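Local coordinates for protein oxaloacetate acetyl hydrolase (PDB 3LYE) that belongs to the phosphoenolpyruvate phosphomutase family of TIM-barrel-type proteins and carries bound calcium ions in this model, at residues A[12-17]-A[160-165]; A[93-98]-A[107-112]; A[122-127]-A[137-142]. One frame throughout, in Å; residues are numbered along the deposited sequence.

Interaction 1. Residues A[12-17]-A[160-165]; sequences GAKKLR and RSDFVL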
# COMPACT_ATOMS: atom_id res chain seq x y z
N GLY A 12 -2.23 -23.54 1.33
CA GLY A 12 -1.73 -23.64 2.68
C GLY A 12 -2.73 -24.02 3.72
O GLY A 12 -2.43 -24.82 4.62
N ALA A 13 -3.95 -23.50 3.63
CA ALA A 13 -4.95 -23.85 4.64
C ALA A 13 -5.22 -25.36 4.63
O ALA A 13 -5.30 -26.00 5.66
CB ALA A 13 -6.22 -23.08 4.45
N LYS A 14 -5.42 -25.89 3.44
CA LYS A 14 -5.67 -27.32 3.28
C LYS A 14 -4.47 -28.11 3.82
O LYS A 14 -4.62 -29.13 4.52
CB LYS A 14 -6.00 -27.68 1.82
CG LYS A 14 -6.50 -29.08 1.63
CD LYS A 14 -6.54 -29.49 0.18
CE LYS A 14 -6.71 -30.99 0.08
NZ LYS A 14 -6.22 -31.55 -1.21
N LYS A 15 -3.26 -27.65 3.54
CA LYS A 15 -2.07 -28.35 4.02
C LYS A 15 -1.94 -28.34 5.53
O LYS A 15 -1.57 -29.35 6.13
CB LYS A 15 -0.82 -27.74 3.43
CG LYS A 15 -0.69 -27.93 2.00
CD LYS A 15 0.49 -27.10 1.50
CE LYS A 15 0.68 -27.32 0.06
NZ LYS A 15 1.93 -26.70 -0.42
N LEU A 16 -2.20 -27.21 6.14
CA LEU A 16 -2.10 -27.12 7.59
C LEU A 16 -3.19 -27.98 8.24
O LEU A 16 -2.96 -28.67 9.21
CB LEU A 16 -2.24 -25.68 8.04
CG LEU A 16 -2.18 -25.48 9.54
CD1 LEU A 16 -0.86 -25.92 10.14
CD2 LEU A 16 -2.48 -24.01 9.87
N ARG A 17 -4.38 -27.94 7.67
CA ARG A 17 -5.48 -28.72 8.22
C ARG A 17 -5.13 -30.20 8.12
O ARG A 17 -5.46 -30.96 9.03
CB ARG A 17 -6.80 -28.40 7.53
CG ARG A 17 -7.91 -29.19 8.16
CD ARG A 17 -9.22 -28.61 7.89
NE ARG A 17 -9.37 -27.28 8.45
CZ ARG A 17 -9.82 -27.00 9.67
NH1 ARG A 17 -10.14 -27.96 10.53
NH2 ARG A 17 -9.95 -25.73 10.02
N ARG A 160 -16.06 -21.34 2.43
CA ARG A 160 -15.75 -22.74 2.18
C ARG A 160 -14.26 -23.02 2.25
O ARG A 160 -13.71 -23.78 1.49
CB ARG A 160 -16.38 -23.13 0.83
CG ARG A 160 -17.92 -22.93 0.99
CD ARG A 160 -18.84 -23.25 -0.17
NE ARG A 160 -18.25 -23.93 -1.30
CZ ARG A 160 -18.66 -23.74 -2.56
NH1 ARG A 160 -18.06 -24.41 -3.55
NH2 ARG A 160 -19.64 -22.87 -2.81
N SER A 161 -13.65 -22.46 3.28
CA SER A 161 -12.23 -22.58 3.49
C SER A 161 -11.82 -23.51 4.62
O SER A 161 -12.54 -23.66 5.60
CB SER A 161 -11.70 -21.18 3.81
OG SER A 161 -10.35 -21.16 4.22
N ASP A 162 -10.65 -24.12 4.47
CA ASP A 162 -10.07 -25.00 5.46
C ASP A 162 -9.25 -24.20 6.50
O ASP A 162 -8.64 -24.79 7.36
CB ASP A 162 -9.14 -26.01 4.81
CG ASP A 162 -9.87 -27.22 4.28
OD1 ASP A 162 -9.23 -27.98 3.57
OD2 ASP A 162 -11.04 -27.43 4.60
N PHE A 163 -9.30 -22.87 6.40
CA PHE A 163 -8.57 -21.96 7.31
C PHE A 163 -8.64 -22.46 8.76
O PHE A 163 -9.72 -22.73 9.26
CB PHE A 163 -9.20 -20.57 7.20
CG PHE A 163 -8.41 -19.44 7.83
CD1 PHE A 163 -8.84 -18.86 9.01
CD2 PHE A 163 -7.30 -18.92 7.20
CE1 PHE A 163 -8.17 -17.80 9.57
CE2 PHE A 163 -6.66 -17.84 7.75
CZ PHE A 163 -7.11 -17.28 8.91
N VAL A 164 -7.49 -22.44 9.43
CA VAL A 164 -7.41 -22.89 10.81
C VAL A 164 -7.47 -21.70 11.76
O VAL A 164 -6.52 -20.89 11.81
CB VAL A 164 -6.13 -23.69 11.01
CG1 VAL A 164 -5.92 -24.09 12.47
CG2 VAL A 164 -6.15 -24.91 10.10
N LEU A 165 -8.58 -21.58 12.47
CA LEU A 165 -8.76 -20.49 13.39
C LEU A 165 -8.32 -20.90 14.77
O LEU A 165 -8.84 -21.88 15.34
CB LEU A 165 -10.23 -20.04 13.42
CG LEU A 165 -10.45 -18.83 14.37
CD1 LEU A 165 -9.82 -17.53 13.79
CD2 LEU A 165 -11.92 -18.66 14.64
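The side chains of R17 and D162 cross at about a right angle, yet what the arginine grips is the main-chain carbonyl of D162. NE gives a nearly straight bond to the carbonyl O of D162 (2.8 Å, N-H...O angle 160°), and NH2 reaches that same oxygen, so two nitrogens of one guanidinium converge side-on on a single acceptor from one face of its carbonyl plane. NH2 also bonds to F163 O at 3.1 Å. Both oxygens lie close to the guanidinium plane, at its edge, while V164 CG2 sits over one face, 3.9 Å from NH2. The R17 chain leaves the helix with CG anti to the backbone N (chi1 -178°) and bends at chi3, a turn that lays the group's edge along the two successive carbonyls. The D162 carboxylate is turned 56° from the guanidinium plane; its OD2 is 4.2 Å from R17 NE but well out of that plane, so any attraction is probably one of charge, with no N-H directed at it.

In the fold, this contact sets the N-terminal helix 12-22 against the turn that leads from helix 142-158 into strand 164-169 of the parallel barrel sheet. R160 closes the preceding helix in a Schellman motif, and an ST turn follows, F163 N donating to S161 OG.

A13 faces this turn directly, its CB 3.7 Å from F163 N. K14 runs beside D162, both side chains pointing the same way, and its CG lies 3.5 Å from D162 OD1 before the extended chain carries the amine off. L16 and V164 cross at about a right angle, with L16 CD2 3.8 Å from V164 CG2. Beyond the two segments, E21 and D193 form salt bridges with NH1 and NH2 of R17, respectively.

Interaction 2. Residues A[93-98]-A[107-112]; sequences ADMDTG and RTVEHY. With CA (calcium ion), chain B.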
# COMPACT_ATOMS: atom_id res chain seq x y z
N ALA A 93 -0.68 -16.76 10.76
CA ALA A 93 -0.40 -15.37 11.01
C ALA A 93 -1.18 -14.82 12.18
O ALA A 93 -2.30 -15.23 12.44
CB ALA A 93 -0.73 -14.52 9.80
N ASP A 94 -0.54 -13.93 12.93
CA ASP A 94 -1.22 -13.25 14.00
C ASP A 94 -2.32 -12.39 13.37
O ASP A 94 -2.09 -11.81 12.30
CB ASP A 94 -0.18 -12.29 14.63
CG ASP A 94 -0.65 -11.56 15.88
OD1 ASP A 94 -1.82 -11.70 16.28
OD2 ASP A 94 0.22 -10.85 16.46
N MET A 95 -3.53 -12.40 13.94
CA MET A 95 -4.59 -11.52 13.48
C MET A 95 -5.06 -10.62 14.65
O MET A 95 -6.11 -9.99 14.59
CB MET A 95 -5.74 -12.16 12.71
CG MET A 95 -6.62 -13.07 13.53
SD MET A 95 -8.11 -13.61 12.63
CE MET A 95 -9.09 -12.14 12.76
N ASP A 96 -4.27 -10.61 15.72
CA ASP A 96 -4.56 -9.76 16.86
C ASP A 96 -6.03 -9.89 17.31
O ASP A 96 -6.44 -11.01 17.62
CB ASP A 96 -4.13 -8.33 16.51
CG ASP A 96 -2.66 -8.23 16.29
OD1 ASP A 96 -1.94 -8.28 17.28
OD2 ASP A 96 -2.21 -8.15 15.14
N THR A 97 -6.77 -8.79 17.40
CA THR A 97 -8.15 -8.84 17.80
C THR A 97 -9.09 -8.67 16.58
O THR A 97 -10.31 -8.58 16.74
CB THR A 97 -8.51 -7.75 18.80
OG1 THR A 97 -8.38 -6.51 18.15
CG2 THR A 97 -7.60 -7.73 20.03
N GLY A 98 -8.54 -8.71 15.37
CA GLY A 98 -9.37 -8.55 14.20
C GLY A 98 -9.46 -7.12 13.70
O GLY A 98 -10.19 -6.86 12.76
N ARG A 107 -13.67 -9.15 7.82
CA ARG A 107 -12.85 -8.64 6.72
C ARG A 107 -11.44 -9.20 6.81
O ARG A 107 -10.87 -9.59 5.82
CB ARG A 107 -12.83 -7.12 6.79
CG ARG A 107 -12.07 -6.50 5.63
CD ARG A 107 -12.28 -4.99 5.63
NE ARG A 107 -11.52 -4.31 4.58
CZ ARG A 107 -11.91 -4.25 3.31
NH1 ARG A 107 -13.05 -4.80 2.93
NH2 ARG A 107 -11.13 -3.66 2.41
N THR A 108 -10.89 -9.24 8.01
CA THR A 108 -9.55 -9.75 8.23
C THR A 108 -9.45 -11.22 7.83
O THR A 108 -8.55 -11.61 7.11
CB THR A 108 -9.14 -9.55 9.71
OG1 THR A 108 -9.10 -8.14 10.03
CG2 THR A 108 -7.76 -10.14 9.97
N VAL A 109 -10.40 -12.04 8.31
CA VAL A 109 -10.37 -13.43 7.98
C VAL A 109 -10.51 -13.61 6.46
O VAL A 109 -9.80 -14.42 5.88
CB VAL A 109 -11.45 -14.22 8.79
CG1 VAL A 109 -11.52 -15.67 8.28
CG2 VAL A 109 -11.11 -14.18 10.27
N GLU A 110 -11.44 -12.88 5.84
CA GLU A 110 -11.64 -13.00 4.41
C GLU A 110 -10.36 -12.65 3.67
O GLU A 110 -9.99 -13.34 2.73
CB GLU A 110 -12.77 -12.08 4.04
CG GLU A 110 -13.06 -11.95 2.57
CD GLU A 110 -14.19 -10.98 2.34
OE1 GLU A 110 -14.27 -9.96 3.10
OE2 GLU A 110 -14.99 -11.22 1.43
N HIS A 111 -9.72 -11.54 4.04
CA HIS A 111 -8.50 -11.10 3.38
C HIS A 111 -7.35 -12.11 3.57
O HIS A 111 -6.60 -12.39 2.64
CB HIS A 111 -8.12 -9.70 3.83
CG HIS A 111 -8.97 -8.64 3.21
ND1 HIS A 111 -8.46 -7.50 2.66
CD2 HIS A 111 -10.31 -8.56 3.05
CE1 HIS A 111 -9.43 -6.76 2.16
NE2 HIS A 111 -10.57 -7.40 2.35
N TYR A 112 -7.24 -12.65 4.77
CA TYR A 112 -6.21 -13.64 5.05
C TYR A 112 -6.49 -14.87 4.17
O TYR A 112 -5.58 -15.43 3.54
CB TYR A 112 -6.16 -14.02 6.52
CG TYR A 112 -5.33 -13.12 7.41
CD1 TYR A 112 -5.14 -11.77 7.12
CD2 TYR A 112 -4.79 -13.63 8.57
CE1 TYR A 112 -4.40 -10.96 7.97
CE2 TYR A 112 -4.07 -12.84 9.42
CZ TYR A 112 -3.86 -11.50 9.11
OH TYR A 112 -3.13 -10.71 9.98
CA CA B . -0.17 -9.38 18.44
O HOH W 1 -1.46 -11.31 18.91
O HOH W 2 -1.62 -8.66 20.30
O HOH W 3 1.15 -7.83 17.32
O HOH W 4 1.03 -8.23 20.35
O HOH W 5 1.23 -10.76 18.75
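Y112 OH donates to the carbonyl O of D94 at 2.8 Å; the hydroxyl lies in the carbonyl plane, and the oxygen sits at the ring's edge. Next to this bond, M95 CB and A93 CB each approach Y112 CE2 obliquely, and T108 CG2 of the same helix rests over one ring face. M95 has its CG between the backbone N and the carbonyl carbon (chi1 68°) and bends at chi3, bringing CE to 3.7 Å from T108 CG2 and 3.8 Å from V109 CG2. G98 O lies 3.2 Å from T108 OG1, whose main polar partner is M104 O in its own helix.

These contacts pack helix 102-114 on the end of strand 91-94 within a beta-alpha-beta unit, as in TIM-barrel folds. A type II' turn from M95 to G98 follows the strand. D94 points away from the helix: its OD2 binds calcium at 2.5 Å, and D96 OD1 binds it at 2.4 Å, with five waters completing the modelled shell. OD1 of D94 accepts from D96 N at 2.7 Å, an Asx turn that ties the D94 carboxylate to the D96 backbone, while Y99 bonds to D96 OD2.

Y112 bonds to the main chain of D94, which is consistent with a second-shell residue that steadies the D94 backbone while the carboxylate binds calcium.

Interaction 3. Residues A[122-127]-A[137-142]; sequences LEDQIL and KKVVSR
D124 O receives the straightest bond of this contact, from V140 N at 2.8 Å with an N-H...O angle of 165°, the donor lying nearly along the C=O axis. V139 CA adds a CA-H...O contact to the same oxygen (3.2 Å). On the other side of the single beta bridge between Q125 and V139, I126 N makes a weak bond to K138 O (3.3 Å, 146°). A water ties that second carbonyl to Q125 OE1, donating to each at 2.9 Å, while the aliphatic part of K137 crosses the Q125 amide obliquely.

D124 and V139 lie side by side, pointing the same way, with D124 OD2 3.6 Å from V139 CG1. I126 and V140 instead slide past each other in opposite directions, though the placement of I126 CD1 is doubtful. The bridge pairs the two ends of the loop joining strand 119-122 to helix 142-158, whose middle, 129-136, is not modelled.

R183 forms a salt bridge with D124 OD1, T169 bonds to that oxygen too, and the backbone N of D170 meets OD2. Both carboxylate oxygens are thereby satisfied, so D124 can sit buried beside the V139 methyl.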
# COMPACT_ATOMS: atom_id res chain seq x y z
N LEU A 122 -6.64 -15.31 17.03
CA LEU A 122 -7.55 -14.21 17.36
C LEU A 122 -7.74 -14.21 18.86
O LEU A 122 -8.15 -15.22 19.41
CB LEU A 122 -8.86 -14.49 16.60
CG LEU A 122 -10.05 -13.58 16.85
CD1 LEU A 122 -9.70 -12.13 16.63
CD2 LEU A 122 -11.19 -14.00 15.91
N GLU A 123 -7.45 -13.09 19.49
CA GLU A 123 -7.47 -12.95 20.92
C GLU A 123 -8.56 -12.14 21.54
O GLU A 123 -9.40 -11.55 20.86
CB GLU A 123 -6.09 -12.38 21.34
CG GLU A 123 -5.92 -10.90 21.00
CD GLU A 123 -4.49 -10.47 20.73
OE1 GLU A 123 -4.19 -9.28 20.94
OE2 GLU A 123 -3.68 -11.28 20.27
N ASP A 124 -8.57 -12.20 22.88
CA ASP A 124 -9.54 -11.52 23.71
C ASP A 124 -9.06 -10.22 24.32
O ASP A 124 -9.73 -9.69 25.19
CB ASP A 124 -10.11 -12.48 24.77
CG ASP A 124 -9.06 -13.06 25.69
OD1 ASP A 124 -9.48 -13.74 26.64
OD2 ASP A 124 -7.85 -12.91 25.41
N GLN A 125 -7.94 -9.67 23.86
CA GLN A 125 -7.48 -8.40 24.43
C GLN A 125 -8.29 -7.20 23.97
O GLN A 125 -9.01 -7.27 22.98
CB GLN A 125 -6.07 -8.09 23.97
CG GLN A 125 -5.06 -8.98 24.48
CD GLN A 125 -3.66 -8.40 24.31
OE1 GLN A 125 -3.37 -7.29 24.72
NE2 GLN A 125 -2.81 -9.16 23.70
N ILE A 126 -8.18 -6.09 24.69
CA ILE A 126 -8.89 -4.90 24.30
C ILE A 126 -8.15 -4.47 23.04
O ILE A 126 -6.96 -4.72 22.89
CB ILE A 126 -8.87 -3.84 25.40
CG1 ILE A 126 -10.02 -4.12 26.35
CG2 ILE A 126 -8.99 -2.44 24.84
CD1 ILE A 126 -9.89 -5.43 26.99
N LEU A 127 -8.84 -3.80 22.14
CA LEU A 127 -8.22 -3.38 20.89
C LEU A 127 -7.45 -2.08 21.00
O LEU A 127 -6.48 -1.84 20.27
CB LEU A 127 -9.32 -3.30 19.83
CG LEU A 127 -9.95 -1.96 19.43
CD1 LEU A 127 -10.92 -2.16 18.26
CD2 LEU A 127 -10.68 -1.35 20.59
N LYS A 137 -2.32 -6.69 31.46
CA LYS A 137 -2.97 -7.16 30.23
C LYS A 137 -4.47 -7.35 30.45
O LYS A 137 -4.91 -8.27 31.14
CB LYS A 137 -2.30 -8.42 29.74
CG LYS A 137 -2.61 -8.69 28.29
CD LYS A 137 -1.53 -9.52 27.64
CE LYS A 137 -1.41 -10.89 28.27
NZ LYS A 137 -0.59 -11.82 27.45
N LYS A 138 -5.24 -6.50 29.78
CA LYS A 138 -6.69 -6.48 29.87
C LYS A 138 -7.42 -7.22 28.80
O LYS A 138 -7.06 -7.14 27.63
CB LYS A 138 -7.14 -5.04 29.76
CG LYS A 138 -8.26 -4.65 30.69
CD LYS A 138 -7.76 -4.58 32.12
CE LYS A 138 -8.67 -3.75 33.00
NZ LYS A 138 -10.07 -4.28 33.08
N VAL A 139 -8.49 -7.92 29.19
CA VAL A 139 -9.27 -8.67 28.21
C VAL A 139 -10.72 -8.21 28.23
O VAL A 139 -11.21 -7.66 29.22
CB VAL A 139 -9.24 -10.18 28.44
CG1 VAL A 139 -7.85 -10.71 28.23
CG2 VAL A 139 -9.80 -10.55 29.80
N VAL A 140 -11.42 -8.47 27.13
CA VAL A 140 -12.81 -8.10 27.01
C VAL A 140 -13.63 -9.19 27.69
O VAL A 140 -13.09 -10.20 28.14
CB VAL A 140 -13.26 -7.97 25.53
CG1 VAL A 140 -12.50 -6.85 24.82
CG2 VAL A 140 -13.10 -9.30 24.78
N SER A 141 -14.93 -8.97 27.82
CA SER A 141 -15.77 -9.96 28.44
C SER A 141 -15.82 -11.24 27.59
O SER A 141 -15.52 -11.24 26.40
CB SER A 141 -17.18 -9.40 28.59
OG SER A 141 -17.80 -9.29 27.34
N ARG A 142 -16.26 -12.33 28.20
CA ARG A 142 -16.34 -13.59 27.50
C ARG A 142 -17.27 -13.43 26.29
O ARG A 142 -16.95 -13.86 25.16
CB ARG A 142 -16.83 -14.69 28.43
CG ARG A 142 -16.69 -16.03 27.78
CD ARG A 142 -17.13 -17.16 28.67
NE ARG A 142 -16.45 -17.24 29.95
CZ ARG A 142 -16.86 -18.05 30.93
NH1 ARG A 142 -17.92 -18.81 30.74
NH2 ARG A 142 -16.23 -18.09 32.09
O HOH W 6 -4.98 -5.56 26.32

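Interactions 2 and 3 follow one another along the chain, and both are nested inside the long loop that interaction 1 closes between helix 12-22 and strand 164-169. Strands 91-94, 119-122 and 164-169 are successive neighbours in the parallel sheet, which ties the three sites together. Interactions 1 and 2 have centres about 14 Å apart and meet where F163 packs on Y112 and V109. Interactions 2 and 3 are about 15 Å apart, joined by a probable hydrogen bond from E123 N to D96 O. Interactions 1 and 3 lie about 25 Å apart: interaction 1 sits where strand 164-169 begins, whereas the calcium-binding turn and the loop of interaction 3 follow the ends of strands 91-94 and 119-122, at the opposite end of the sheet.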